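Local structure of branched-chain-amino-acid aminotransferase (Pseudomonas sp. UW4, 6JIF) at residues Tyr35-Lys40 with Glu58-His63. The protein probably catalyses the reversible, pyridoxal-5'-phosphate-dependent transfer of the amino group between branched-chain amino acids and 2-oxo acids. Residues are numbered along the deposited sequence; the frame is centred on the assembly and turned at random.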
# COMPACT_ATOMS: atom_id res chain seq x y z
N TYR B 35 -11.82 -15.11 9.79
CA TYR B 35 -11.59 -16.03 8.69
C TYR B 35 -11.94 -17.44 9.13
O TYR B 35 -11.46 -17.91 10.16
CB TYR B 35 -10.14 -15.99 8.21
CG TYR B 35 -9.97 -16.91 7.00
CD1 TYR B 35 -9.73 -18.28 7.17
CD2 TYR B 35 -10.06 -16.42 5.70
CE1 TYR B 35 -9.56 -19.11 6.10
CE2 TYR B 35 -9.90 -17.25 4.63
CZ TYR B 35 -9.66 -18.59 4.83
OH TYR B 35 -9.49 -19.42 3.74
N ILE B 36 -12.78 -18.11 8.32
CA ILE B 36 -13.08 -19.53 8.43
C ILE B 36 -12.96 -20.11 7.02
O ILE B 36 -13.35 -19.47 6.05
CB ILE B 36 -14.50 -19.73 9.00
CG1 ILE B 36 -14.52 -19.44 10.52
CG2 ILE B 36 -15.02 -21.14 8.75
CD1 ILE B 36 -15.82 -18.77 11.01
N LYS B 37 -12.37 -21.30 6.89
CA LYS B 37 -12.17 -21.88 5.55
C LYS B 37 -13.46 -22.56 5.07
O LYS B 37 -13.94 -23.53 5.67
CB LYS B 37 -10.99 -22.85 5.52
CG LYS B 37 -10.72 -23.47 4.16
CD LYS B 37 -9.71 -24.60 4.31
CE LYS B 37 -9.34 -25.15 2.96
NZ LYS B 37 -8.37 -26.27 3.11
N THR B 38 -14.04 -21.99 4.03
CA THR B 38 -15.21 -22.54 3.38
C THR B 38 -14.76 -23.52 2.29
O THR B 38 -13.56 -23.70 2.04
CB THR B 38 -16.07 -21.38 2.85
OG1 THR B 38 -15.25 -20.52 2.06
CG2 THR B 38 -16.67 -20.60 4.05
N ASP B 39 -15.72 -24.11 1.60
CA ASP B 39 -15.48 -25.28 0.75
C ASP B 39 -14.78 -24.92 -0.56
O ASP B 39 -13.79 -25.56 -0.92
CB ASP B 39 -16.79 -25.97 0.46
CG ASP B 39 -17.32 -26.71 1.65
OD1 ASP B 39 -16.55 -26.96 2.61
OD2 ASP B 39 -18.51 -27.04 1.63
N LYS B 40 -15.29 -23.93 -1.30
CA LYS B 40 -14.74 -23.59 -2.62
C LYS B 40 -14.54 -22.10 -2.74
O LYS B 40 -15.33 -21.30 -2.22
CB LYS B 40 -15.66 -24.04 -3.79
CG LYS B 40 -16.19 -25.43 -3.73
CD LYS B 40 -15.37 -26.35 -4.57
CE LYS B 40 -16.19 -27.57 -5.01
NZ LYS B 40 -15.31 -28.60 -5.57
N GLU B 58 -10.79 -25.93 -4.18
CA GLU B 58 -10.81 -26.12 -2.73
C GLU B 58 -9.57 -25.59 -2.04
O GLU B 58 -9.54 -25.56 -0.81
CB GLU B 58 -10.95 -27.59 -2.39
CG GLU B 58 -12.19 -28.19 -2.96
CD GLU B 58 -12.34 -29.63 -2.53
OE1 GLU B 58 -12.21 -29.91 -1.31
OE2 GLU B 58 -12.55 -30.48 -3.42
N ASP B 59 -8.55 -25.17 -2.78
CA ASP B 59 -7.27 -24.80 -2.21
C ASP B 59 -7.33 -23.36 -1.74
O ASP B 59 -7.46 -22.45 -2.56
CB ASP B 59 -6.16 -24.97 -3.27
CG ASP B 59 -4.74 -24.85 -2.69
OD1 ASP B 59 -4.57 -24.72 -1.47
OD2 ASP B 59 -3.76 -24.90 -3.48
N ASN B 60 -7.18 -23.13 -0.42
CA ASN B 60 -7.13 -21.77 0.08
C ASN B 60 -5.71 -21.23 0.24
O ASN B 60 -5.51 -20.20 0.91
CB ASN B 60 -7.91 -21.68 1.41
CG ASN B 60 -7.13 -22.24 2.60
OD1 ASN B 60 -6.25 -23.11 2.46
ND2 ASN B 60 -7.48 -21.76 3.79
N VAL B 61 -4.71 -21.90 -0.36
CA VAL B 61 -3.33 -21.43 -0.41
C VAL B 61 -3.07 -20.95 -1.84
O VAL B 61 -3.41 -21.66 -2.79
CB VAL B 61 -2.34 -22.53 -0.03
CG1 VAL B 61 -0.92 -21.95 0.04
CG2 VAL B 61 -2.79 -23.17 1.27
N LEU B 62 -2.57 -19.72 -1.97
CA LEU B 62 -2.18 -19.15 -3.27
C LEU B 62 -0.70 -19.47 -3.48
O LEU B 62 0.10 -19.48 -2.53
CB LEU B 62 -2.41 -17.62 -3.32
CG LEU B 62 -3.85 -17.08 -3.28
CD1 LEU B 62 -3.92 -15.56 -3.10
CD2 LEU B 62 -4.51 -17.45 -4.55
N HIS B 63 -0.34 -19.75 -4.72
CA HIS B 63 1.02 -20.17 -5.03
C HIS B 63 1.57 -19.18 -6.04
O HIS B 63 1.29 -19.29 -7.24
CB HIS B 63 1.00 -21.59 -5.55
CG HIS B 63 0.24 -22.53 -4.67
ND1 HIS B 63 0.81 -23.13 -3.57
CD2 HIS B 63 -1.04 -22.97 -4.73
CE1 HIS B 63 -0.09 -23.91 -2.99
NE2 HIS B 63 -1.22 -23.83 -3.68
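Tyr35 and Asn60 join the loop leading into strand 41-47 to the turn between strands 50-57 and 61-65, at the outer edge of the antiparallel sheet in this class IV aminotransferase. Asn60 ND2 gives its hydrogen to Tyr35 OH over 3.1 Å, nearly straight at 170° and in the plane of the amide. That phenol oxygen also hydrogen-bonds to Glu66 of the second subunit, so the bond sits beside the dimer interface.

Lys37 runs across the same amide at about a right angle, fully extended with CG anti to the backbone N (chi1 -180°). Its CB just reaches Asn60 ND2; CG lies 3.7 Å from that nitrogen and CD is close to it as well. CE lies 3.7 Å from Asn60 CG and OD1 and also touches the backbone O of Glu58, and NZ ends 3.9 Å from Asn60 OD1, beyond hydrogen-bonding distance, where any attraction to the amide oxygen would probably be weak. With an alanine at Asn60, Tyr35 OH would probably lose its donor from this turn, and the methylenes of Lys37 the amide they lie across.

Beyond the amide, Asp59 closes an Asx turn by accepting Val61 N at OD1, while its OD2 takes the in-plane NE2 hydrogen of His63; ND1 of that ring hydrogen-bonds to His63 of the second subunit. At the other end of the contact, Lys40 bends at chi2 (-98°) and its NZ makes a long salt bridge, 4.0 Å, with Glu58 OE2. Beside it the backbones come close, where Glu58 CA makes a CA-H...O contact with Asp39 O, 3.5 Å away.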